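Local coordinates for N-acetylglucosamine-specific lectin (Saxidomus purpuratus, PDB 6M5M), which probably serves as a calcium-containing C-type lectin that recognises carbohydrate, and binds N-acetylglucosamine beside one of its calcium ions, at residues E122-Y127 with Q141-T146; N111-N116 with W135-H140; T64-E69 with Y100-G105. One frame throughout, in Å; residues are numbered along the deposited sequence.

Contact 1. Residues E122-Y127 with Q141-T146; sequences EGCMDY and QDCVNT. With CA (calcium ion), chain E; NAG (2-acetamido-2-deoxy-beta-D-glucopyranose), chain D.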
loop_
_atom_site.group_PDB
_atom_site.type_symbol
_atom_site.label_atom_id
_atom_site.label_comp_id
_atom_site.label_asym_id
_atom_site.label_seq_id
_atom_site.Cartn_x
_atom_site.Cartn_y
_atom_site.Cartn_z
ATOM N N GLU A 122 28.096 8.069 10.392
ATOM C CA GLU A 122 27.608 9.431 10.721
ATOM C C GLU A 122 27.193 10.189 9.448
ATOM O O GLU A 122 27.548 11.393 9.315
ATOM C CB GLU A 122 28.694 10.167 11.505
ATOM C CG GLU A 122 28.992 9.508 12.841
ATOM C CD GLU A 122 30.326 9.930 13.437
ATOM O OE1 GLU A 122 31.345 9.885 12.709
ATOM O OE2 GLU A 122 30.341 10.309 14.620
ATOM N N GLY A 123 26.454 9.529 8.547
ATOM C CA GLY A 123 25.828 10.198 7.390
ATOM C C GLY A 123 24.316 10.207 7.487
ATOM O O GLY A 123 23.773 9.769 8.484
ATOM N N CYS A 124 23.671 10.786 6.485
ATOM C CA CYS A 124 22.214 10.727 6.209
ATOM C C CYS A 124 22.069 10.150 4.803
ATOM O O CYS A 124 23.032 10.263 4.032
ATOM C CB CYS A 124 21.542 12.081 6.317
ATOM S SG CYS A 124 22.572 13.437 5.715
ATOM N N MET A 125 20.905 9.599 4.478
ATOM C CA MET A 125 20.718 8.830 3.225
ATOM C C MET A 125 19.923 9.666 2.204
ATOM O O MET A 125 18.943 10.372 2.557
ATOM C CB MET A 125 19.985 7.513 3.515
ATOM C CG MET A 125 20.549 6.780 4.730
ATOM S SD MET A 125 19.661 5.231 5.222
ATOM C CE MET A 125 19.551 4.394 3.635
ATOM N N ASP A 126 20.289 9.462 0.958
ATOM C CA ASP A 126 19.564 10.072 -0.165
ATOM C C ASP A 126 19.490 9.065 -1.306
ATOM O O ASP A 126 20.252 8.116 -1.305
ATOM C CB ASP A 126 20.242 11.353 -0.657
ATOM C CG ASP A 126 21.704 11.228 -1.042
ATOM O OD1 ASP A 126 22.252 10.179 -0.877
ATOM O OD2 ASP A 126 22.259 12.208 -1.500
ATOM N N TYR A 127 18.475 9.207 -2.146
ATOM C CA TYR A 127 18.552 8.517 -3.453
ATOM C C TYR A 127 19.519 9.388 -4.258
ATOM O O TYR A 127 19.454 10.591 -4.151
ATOM C CB TYR A 127 17.179 8.378 -4.107
ATOM C CG TYR A 127 16.430 7.140 -3.700
ATOM C CD1 TYR A 127 16.589 5.951 -4.375
ATOM C CD2 TYR A 127 15.565 7.159 -2.633
ATOM C CE1 TYR A 127 15.904 4.810 -4.008
ATOM C CE2 TYR A 127 14.865 6.031 -2.257
ATOM C CZ TYR A 127 15.034 4.852 -2.944
ATOM O OH TYR A 127 14.355 3.741 -2.568
ATOM N N GLN A 141 27.889 12.733 4.309
ATOM C CA GLN A 141 28.373 13.059 5.682
ATOM C C GLN A 141 28.146 14.539 6.026
ATOM O O GLN A 141 28.592 14.948 7.109
ATOM C CB GLN A 141 29.833 12.634 5.832
ATOM C CG GLN A 141 30.008 11.169 6.239
ATOM C CD GLN A 141 29.301 10.199 5.321
ATOM O OE1 GLN A 141 29.499 10.214 4.108
ATOM N NE2 GLN A 141 28.522 9.297 5.888
ATOM N N ASP A 142 27.427 15.299 5.194
ATOM C CA ASP A 142 26.957 16.670 5.540
ATOM C C ASP A 142 25.434 16.652 5.581
ATOM O O ASP A 142 24.748 16.760 4.485
ATOM C CB ASP A 142 27.478 17.776 4.617
ATOM C CG ASP A 142 27.010 19.183 4.981
ATOM O OD1 ASP A 142 26.228 19.341 5.932
ATOM O OD2 ASP A 142 27.429 20.132 4.308
ATOM N N CYS A 143 24.909 16.522 6.800
ATOM C CA CYS A 143 23.465 16.345 7.074
ATOM C C CYS A 143 22.801 17.689 7.354
ATOM O O CYS A 143 21.564 17.739 7.615
ATOM C CB CYS A 143 23.342 15.253 8.129
ATOM S SG CYS A 143 23.919 13.685 7.413
ATOM N N VAL A 144 23.568 18.776 7.249
ATOM C CA VAL A 144 23.075 20.164 7.461
ATOM C C VAL A 144 23.057 21.015 6.161
ATOM O O VAL A 144 22.073 21.708 5.901
ATOM C CB VAL A 144 23.992 20.824 8.503
ATOM C CG1 VAL A 144 23.461 22.191 8.877
ATOM C CG2 VAL A 144 24.161 19.930 9.725
ATOM N N ASN A 145 24.178 21.094 5.456
ATOM C CA ASN A 145 24.449 22.181 4.469
ATOM C C ASN A 145 24.370 21.692 3.014
ATOM O O ASN A 145 24.400 22.565 2.162
ATOM C CB ASN A 145 25.769 22.906 4.722
ATOM C CG ASN A 145 25.741 23.540 6.100
ATOM O OD1 ASN A 145 24.738 24.137 6.477
ATOM N ND2 ASN A 145 26.777 23.277 6.883
ATOM N N THR A 146 24.257 20.401 2.740
ATOM C CA THR A 146 24.045 19.922 1.339
ATOM C C THR A 146 22.537 19.923 1.040
ATOM O O THR A 146 21.811 19.092 1.626
ATOM C CB THR A 146 24.736 18.585 1.116
ATOM O OG1 THR A 146 26.090 18.728 1.539
ATOM C CG2 THR A 146 24.739 18.160 -0.338
HETATM CA CA CA E . 29.337 8.878 2.158
HETATM C C1 NAG D . 28.200 12.605 -4.297
HETATM C C2 NAG D . 27.134 12.402 -3.243
HETATM C C3 NAG D . 28.185 11.905 -2.237
HETATM C C4 NAG D . 28.838 10.694 -2.809
HETATM C C5 NAG D . 29.333 10.857 -4.253
HETATM C C6 NAG D . 29.842 9.529 -4.749
HETATM C C7 NAG D . 25.215 13.542 -2.321
HETATM C C8 NAG D . 24.687 14.839 -1.935
HETATM N N2 NAG D . 26.442 13.598 -2.884
HETATM O O1 NAG D . 28.391 13.834 -4.856
HETATM O O3 NAG D . 27.672 11.565 -0.966
HETATM O O4 NAG D . 29.988 10.264 -2.028
HETATM O O5 NAG D . 28.274 11.437 -5.062
HETATM O O6 NAG D . 28.739 8.668 -4.914
HETATM O O7 NAG D . 24.560 12.513 -2.140
HETATM O O HOH W 1 29.444 11.165 1.302
HETATM O O HOH W 2 31.513 9.077 2.575
HETATM O O HOH W 3 29.079 8.461 -0.215
#
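C124 and C143 are joined by a disulfide, SG to SG at 2.2 Å with a torsion of -108° about the S–S bond, and this bond is the tight part of the contact. C143 SG also lies against the backbone leading into C124, 3.5 Å from G123 C. C124 SG, between its own backbone N and carbonyl carbon (chi1 37°), meets C143 where the loop 141-146 passes the strand. Next to the disulfide, the NE2 end of the Q141 amide comes against G123, 3.2 Å from its CA. The Q141 side chain starts out pointing away from 122-127, and its bend at chi2 (54°) returns the amide to G123, just ahead of the strand. Both ends of this amide are used: Q141 OE1 binds the calcium ion at 2.4 Å, and NE2 donates to the backbone O of D121. D119 and D139 share that ion, whose waters 1 and 3 hydrogen-bond to NAG O3 and O4 respectively. Further out the contact loosens. E122 reaches into solvent, and from D142 on the loop curls away: D142 OD1 accepts from V144 N at 3.0 Å (an Asx turn) and from N145 N at 2.7 Å, together an Asx motif. The disulfide thus ties the loop after strand 136-140 to the start of strand 124-130, which runs between strands 86-94 and 136-140 in the sheet.

Contact 2. Residues N111-N116 with W135-H140; sequences NGWGPN and WQWNDH. With CA (calcium ion), chain E; NAG (2-acetamido-2-deoxy-beta-D-glucopyranose), chain D.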
loop_
_atom_site.group_PDB
_atom_site.type_symbol
_atom_site.label_atom_id
_atom_site.label_comp_id
_atom_site.label_asym_id
_atom_site.label_seq_id
_atom_site.Cartn_x
_atom_site.Cartn_y
_atom_site.Cartn_z
ATOM N N ASN A 111 17.433 -4.289 1.179
ATOM C CA ASN A 111 18.759 -3.781 0.738
ATOM C C ASN A 111 18.612 -2.926 -0.531
ATOM O O ASN A 111 18.678 -3.465 -1.678
ATOM C CB ASN A 111 19.795 -4.878 0.517
ATOM C CG ASN A 111 21.098 -4.289 0.024
ATOM O OD1 ASN A 111 21.488 -3.211 0.467
ATOM N ND2 ASN A 111 21.758 -4.960 -0.908
ATOM N N GLY A 112 18.471 -1.616 -0.337
ATOM C CA GLY A 112 18.372 -0.637 -1.433
ATOM C C GLY A 112 19.600 0.242 -1.548
ATOM O O GLY A 112 19.480 1.269 -2.211
ATOM N N TRP A 113 20.742 -0.138 -0.968
ATOM C CA TRP A 113 22.035 0.584 -1.140
ATOM C C TRP A 113 22.588 0.404 -2.551
ATOM O O TRP A 113 22.488 -0.690 -3.130
ATOM C CB TRP A 113 23.090 0.138 -0.130
ATOM C CG TRP A 113 22.695 0.435 1.278
ATOM C CD1 TRP A 113 22.088 -0.413 2.154
ATOM C CD2 TRP A 113 22.856 1.684 1.972
ATOM N NE1 TRP A 113 21.857 0.220 3.346
ATOM C CE2 TRP A 113 22.328 1.508 3.271
ATOM C CE3 TRP A 113 23.394 2.928 1.627
ATOM C CZ2 TRP A 113 22.337 2.520 4.229
ATOM C CZ3 TRP A 113 23.374 3.937 2.569
ATOM C CH2 TRP A 113 22.858 3.736 3.851
ATOM N N GLY A 114 23.201 1.459 -3.069
ATOM C CA GLY A 114 23.943 1.392 -4.332
ATOM C C GLY A 114 25.257 0.671 -4.096
ATOM O O GLY A 114 25.643 0.511 -2.935
ATOM N N PRO A 115 25.962 0.241 -5.171
ATOM C CA PRO A 115 27.236 -0.467 -5.025
ATOM C C PRO A 115 28.204 0.306 -4.116
ATOM O O PRO A 115 28.429 1.467 -4.391
ATOM C CB PRO A 115 27.744 -0.596 -6.462
ATOM C CG PRO A 115 26.463 -0.615 -7.304
ATOM C CD PRO A 115 25.553 0.365 -6.583
ATOM N N ASN A 116 28.617 -0.348 -3.018
ATOM C CA ASN A 116 29.672 0.048 -2.040
ATOM C C ASN A 116 29.156 1.137 -1.105
ATOM O O ASN A 116 29.940 2.026 -0.717
ATOM C CB ASN A 116 30.977 0.443 -2.721
ATOM C CG ASN A 116 31.607 -0.747 -3.401
ATOM O OD1 ASN A 116 31.660 -0.805 -4.627
ATOM N ND2 ASN A 116 32.023 -1.715 -2.604
ATOM N N TRP A 135 19.920 5.702 -9.006
ATOM C CA TRP A 135 18.741 5.959 -8.147
ATOM C C TRP A 135 18.642 4.828 -7.116
ATOM O O TRP A 135 17.561 4.170 -7.005
ATOM C CB TRP A 135 17.459 6.133 -8.967
ATOM C CG TRP A 135 17.323 7.429 -9.688
ATOM C CD1 TRP A 135 17.114 7.564 -11.029
ATOM C CD2 TRP A 135 17.385 8.763 -9.155
ATOM N NE1 TRP A 135 17.040 8.883 -11.366
ATOM C CE2 TRP A 135 17.198 9.646 -10.239
ATOM C CE3 TRP A 135 17.603 9.305 -7.886
ATOM C CZ2 TRP A 135 17.205 11.030 -10.090
ATOM C CZ3 TRP A 135 17.620 10.676 -7.741
ATOM C CH2 TRP A 135 17.409 11.528 -8.823
ATOM N N GLN A 136 19.753 4.605 -6.402
ATOM C CA GLN A 136 19.782 3.786 -5.173
ATOM C C GLN A 136 20.213 4.657 -3.978
ATOM O O GLN A 136 20.425 5.870 -4.139
ATOM C CB GLN A 136 20.714 2.599 -5.407
ATOM C CG GLN A 136 20.159 1.635 -6.441
ATOM C CD GLN A 136 21.227 0.715 -6.964
ATOM O OE1 GLN A 136 22.188 1.134 -7.608
ATOM N NE2 GLN A 136 21.044 -0.559 -6.694
ATOM N N TRP A 137 20.307 4.055 -2.799
ATOM C CA TRP A 137 20.672 4.757 -1.538
ATOM C C TRP A 137 22.174 5.051 -1.501
ATOM O O TRP A 137 22.979 4.182 -1.886
ATOM C CB TRP A 137 20.255 3.924 -0.329
ATOM C CG TRP A 137 18.824 3.512 -0.318
ATOM C CD1 TRP A 137 17.799 4.055 -1.024
ATOM C CD2 TRP A 137 18.239 2.485 0.508
ATOM N NE1 TRP A 137 16.631 3.402 -0.732
ATOM C CE2 TRP A 137 16.861 2.443 0.207
ATOM C CE3 TRP A 137 18.743 1.593 1.466
ATOM C CZ2 TRP A 137 15.980 1.543 0.803
ATOM C CZ3 TRP A 137 17.868 0.711 2.074
ATOM C CH2 TRP A 137 16.501 0.701 1.754
ATOM N N ASN A 138 22.530 6.260 -1.059
ATOM C CA ASN A 138 23.914 6.662 -0.717
ATOM C C ASN A 138 23.861 7.313 0.666
ATOM O O ASN A 138 22.793 7.730 1.086
ATOM C CB ASN A 138 24.483 7.566 -1.813
ATOM C CG ASN A 138 25.747 8.303 -1.440
ATOM O OD1 ASN A 138 26.838 7.731 -1.502
ATOM N ND2 ASN A 138 25.608 9.570 -1.067
ATOM N N ASP A 139 24.992 7.288 1.360
ATOM C CA ASP A 139 25.244 8.016 2.625
ATOM C C ASP A 139 26.089 9.245 2.297
ATOM O O ASP A 139 27.119 9.076 1.578
ATOM C CB ASP A 139 25.996 7.133 3.631
ATOM C CG ASP A 139 27.374 6.711 3.145
ATOM O OD1 ASP A 139 27.433 5.881 2.208
ATOM O OD2 ASP A 139 28.359 7.273 3.668
ATOM N N HIS A 140 25.638 10.405 2.762
ATOM C CA HIS A 140 26.309 11.728 2.677
ATOM C C HIS A 140 26.708 12.150 4.097
ATOM O O HIS A 140 25.858 12.000 4.974
ATOM C CB HIS A 140 25.368 12.779 2.026
ATOM C CG HIS A 140 26.121 13.974 1.541
ATOM N ND1 HIS A 140 27.114 13.837 0.549
ATOM C CD2 HIS A 140 26.120 15.271 1.899
ATOM C CE1 HIS A 140 27.664 15.006 0.344
ATOM N NE2 HIS A 140 27.051 15.913 1.109
HETATM CA CA CA E . 29.337 8.878 2.158
HETATM C C1 NAG D . 28.200 12.605 -4.297
HETATM C C2 NAG D . 27.134 12.402 -3.243
HETATM C C3 NAG D . 28.185 11.905 -2.237
HETATM C C4 NAG D . 28.838 10.694 -2.809
HETATM C C5 NAG D . 29.333 10.857 -4.253
HETATM C C6 NAG D . 29.842 9.529 -4.749
HETATM C C7 NAG D . 25.215 13.542 -2.321
HETATM C C8 NAG D . 24.687 14.839 -1.935
HETATM N N2 NAG D . 26.442 13.598 -2.884
HETATM O O1 NAG D . 28.391 13.834 -4.856
HETATM O O3 NAG D . 27.672 11.565 -0.966
HETATM O O4 NAG D . 29.988 10.264 -2.028
HETATM O O5 NAG D . 28.274 11.437 -5.062
HETATM O O6 NAG D . 28.739 8.668 -4.914
HETATM O O7 NAG D . 24.560 12.513 -2.140
HETATM O O HOH W 3 29.079 8.461 -0.215
HETATM O O HOH W 1 29.444 11.165 1.302
HETATM O O HOH W 2 31.513 9.077 2.575
#
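The indole of W137 carries G112 on one face: G112 CA stands 3.5 Å from the centroid of the six-membered ring, almost on its normal, as a CH-pi contact, and G112 O lies over the same face nearer the rim. The edge of that indole meets a face of W113 in a T-shaped pair, planes at 83°, the five-membered ring of W113 and the six-membered ring of W137 having centroids 5.2 Å apart, with W137 CE3 above the W113 ring. At the rim of W113, near its plane, come N138 C and D139 N. Two backbone bonds, W137 N to G112 O and G114 N to W137 O, each 3.0 Å, make a single bridge between the loop and strand 136-140. This strand holds the WND sequence of C-type lectins, W137-N138-D139, so the long loop is fastened at the tryptophan while N138 binds the sugar and D139 the calcium ion beside it. N138 points away from the loop, and with CG trans to the backbone N (chi1 166°) its ND2 donates to NAG O3 at 2.9 Å; N138 OD1 accepts from R117 NE. D139 binds the calcium ion through both its backbone O and OD2. H140 ND1 and NAG O3 are hydrogen-bonded at 2.8 Å, near the imidazole plane, while NAG C8 sits over the ring face.

Contact 3. Residues T64-E69 with Y100-G105; sequences TVESSE and YRWIDG. With CA (calcium ion), chain C.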
loop_
_atom_site.group_PDB
_atom_site.type_symbol
_atom_site.label_atom_id
_atom_site.label_comp_id
_atom_site.label_asym_id
_atom_site.label_seq_id
_atom_site.Cartn_x
_atom_site.Cartn_y
_atom_site.Cartn_z
ATOM N N THR A 64 10.622 6.220 4.559
ATOM C CA THR A 64 11.310 4.968 4.986
ATOM C C THR A 64 10.946 3.878 3.962
ATOM O O THR A 64 9.768 3.860 3.486
ATOM C CB THR A 64 10.860 4.631 6.417
ATOM O OG1 THR A 64 9.437 4.523 6.531
ATOM C CG2 THR A 64 11.292 5.683 7.413
ATOM N N VAL A 65 11.900 3.105 3.504
ATOM C CA VAL A 65 11.645 2.208 2.350
ATOM C C VAL A 65 11.808 0.774 2.830
ATOM O O VAL A 65 12.964 0.310 2.918
ATOM C CB VAL A 65 12.582 2.531 1.179
ATOM C CG1 VAL A 65 12.197 1.753 -0.062
ATOM C CG2 VAL A 65 12.615 4.022 0.875
ATOM N N GLU A 66 10.690 0.096 3.073
ATOM C CA GLU A 66 10.701 -1.240 3.732
ATOM C C GLU A 66 10.712 -2.378 2.708
ATOM O O GLU A 66 10.925 -3.517 3.158
ATOM C CB GLU A 66 9.507 -1.382 4.673
ATOM C CG GLU A 66 9.671 -0.583 5.948
ATOM C CD GLU A 66 9.302 0.885 5.813
ATOM O OE1 GLU A 66 8.607 1.255 4.843
ATOM O OE2 GLU A 66 9.681 1.653 6.703
ATOM N N SER A 67 10.515 -2.108 1.407
ATOM C CA SER A 67 10.350 -3.159 0.370
ATOM C C SER A 67 10.867 -2.710 -0.989
ATOM O O SER A 67 10.930 -1.487 -1.244
ATOM C CB SER A 67 8.931 -3.564 0.259
ATOM O OG SER A 67 8.161 -2.503 -0.256
ATOM N N SER A 68 11.185 -3.692 -1.826
ATOM C CA SER A 68 11.549 -3.549 -3.256
ATOM C C SER A 68 10.410 -2.834 -3.998
ATOM O O SER A 68 10.712 -1.994 -4.818
ATOM C CB SER A 68 11.824 -4.883 -3.863
ATOM O OG SER A 68 10.665 -5.702 -3.738
ATOM N N GLU A 69 9.153 -3.185 -3.710
ATOM C CA GLU A 69 7.930 -2.578 -4.310
ATOM C C GLU A 69 7.966 -1.052 -4.095
ATOM O O GLU A 69 7.824 -0.352 -5.098
ATOM C CB GLU A 69 6.646 -3.170 -3.710
ATOM C CG GLU A 69 6.436 -4.662 -3.991
ATOM C CD GLU A 69 7.231 -5.637 -3.128
ATOM O OE1 GLU A 69 7.655 -6.700 -3.652
ATOM O OE2 GLU A 69 7.418 -5.344 -1.927
ATOM N N TYR A 100 23.200 2.499 10.111
ATOM C CA TYR A 100 22.111 3.308 9.479
ATOM C C TYR A 100 20.788 2.679 9.908
ATOM O O TYR A 100 20.677 1.455 9.861
ATOM C CB TYR A 100 22.314 3.465 7.955
ATOM C CG TYR A 100 23.485 4.351 7.620
ATOM C CD1 TYR A 100 23.373 5.729 7.690
ATOM C CD2 TYR A 100 24.752 3.823 7.422
ATOM C CE1 TYR A 100 24.468 6.552 7.479
ATOM C CE2 TYR A 100 25.860 4.636 7.228
ATOM C CZ TYR A 100 25.726 6.006 7.293
ATOM O OH TYR A 100 26.811 6.814 7.070
ATOM N N ARG A 101 19.849 3.505 10.377
ATOM C CA ARG A 101 18.452 3.099 10.670
ATOM C C ARG A 101 17.474 4.097 10.053
ATOM O O ARG A 101 17.786 5.303 10.014
ATOM C CB ARG A 101 18.161 3.095 12.178
ATOM C CG ARG A 101 19.289 2.535 13.036
ATOM C CD ARG A 101 19.210 1.031 13.146
ATOM N NE ARG A 101 18.196 0.674 14.123
ATOM C CZ ARG A 101 17.964 -0.560 14.554
ATOM N NH1 ARG A 101 18.667 -1.584 14.088
ATOM N NH2 ARG A 101 17.012 -0.757 15.447
ATOM N N TRP A 102 16.277 3.630 9.743
ATOM C CA TRP A 102 15.153 4.535 9.410
ATOM C C TRP A 102 14.916 5.462 10.605
ATOM O O TRP A 102 15.293 5.073 11.751
ATOM C CB TRP A 102 13.927 3.712 9.005
ATOM C CG TRP A 102 14.187 2.895 7.777
ATOM C CD1 TRP A 102 14.035 1.547 7.645
ATOM C CD2 TRP A 102 14.668 3.367 6.504
ATOM N NE1 TRP A 102 14.425 1.145 6.399
ATOM C CE2 TRP A 102 14.802 2.239 5.669
ATOM C CE3 TRP A 102 14.982 4.626 5.982
ATOM C CZ2 TRP A 102 15.244 2.337 4.349
ATOM C CZ3 TRP A 102 15.435 4.718 4.681
ATOM C CH2 TRP A 102 15.545 3.594 3.871
ATOM N N ILE A 103 14.379 6.663 10.364
ATOM C CA ILE A 103 14.344 7.718 11.413
ATOM C C ILE A 103 13.306 7.367 12.470
ATOM O O ILE A 103 13.346 7.991 13.502
ATOM C CB ILE A 103 14.137 9.132 10.844
ATOM C CG1 ILE A 103 12.899 9.268 9.958
ATOM C CG2 ILE A 103 15.385 9.581 10.108
ATOM C CD1 ILE A 103 12.584 10.703 9.626
ATOM N N ASP A 104 12.395 6.437 12.199
ATOM C CA ASP A 104 11.481 5.889 13.244
ATOM C C ASP A 104 12.223 4.884 14.149
ATOM O O ASP A 104 11.550 4.242 14.954
ATOM C CB ASP A 104 10.256 5.236 12.603
ATOM C CG ASP A 104 10.567 4.023 11.750
ATOM O OD1 ASP A 104 11.739 3.626 11.679
ATOM O OD2 ASP A 104 9.610 3.481 11.155
ATOM N N GLY A 105 13.545 4.721 14.017
ATOM C CA GLY A 105 14.322 3.763 14.829
ATOM C C GLY A 105 14.387 2.366 14.225
ATOM O O GLY A 105 15.343 1.631 14.597
HETATM CA CA CA C . 7.514 3.250 3.748
HETATM O O HOH W 4 6.542 3.755 6.199
HETATM O O HOH W 5 14.695 -1.351 4.443
HETATM O O HOH W 6 6.333 1.586 3.307
#
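W102 lays one face of its indole under the backbone of T64 and V65, where the loop leading into helix 68-78 of the C-type lectin fold meets the end of strand 99-102. T64 CA makes a CH-pi contact 4.1 Å from the centroid of the six-membered ring, and V65 N stands over the same face. Beside it T64 CG2 packs on W102 CB at 3.7 Å, and V65 CB touches the far rim at CH2. W102 points toward 64-69, and chi1 of -62° sets its indole beneath T64 and V65. In the next shell, a calcium ion holds the loop from the side of T64 and E66. T64 O binds it at 2.4 Å and E66 OE1 at 2.5 Å, with E70 and E153 among its other ligands. T64 OG1 donates to the syn lone pair of E66 OE2 at 2.9 Å, fixing the rotation of the carboxylate whose other oxygen is on the metal. Further out, S67 caps the N-terminus of the helix through its OG, which accepts from E70 N. On the other segment a type I turn from W102 to G105 closes through G105 N and W102 O. In the plane of the indole, at its edge, a water accepts from W102 NE1 at 3.2 Å and donates to V65 O at 2.8 Å, bridging the two segments.

Contact 2 is the buried one; contacts 1 and 3 are partly buried and each reaches solvent at one side. Contacts 1 and 2 share neighbouring strands 124-130 and 136-140, the same calcium ion and the sugar: Q141 from one and D139 from the other bind the metal. Contact 3 belongs to a second calcium site and reaches the same sheet at one edge strand, 99-102, while contact 2 lies on the other, 136-140. The chemistry changes accordingly: a covalent disulfide secures the outer loop in contact 1, backbone bonds and crossed indoles fill contact 2, and an indole face under backbone marks contact 3. W137 and W102, edge-to-face, join contacts 2 and 3, while Y127 OH of contact 1 is hydrogen-bonded to W137 NE1.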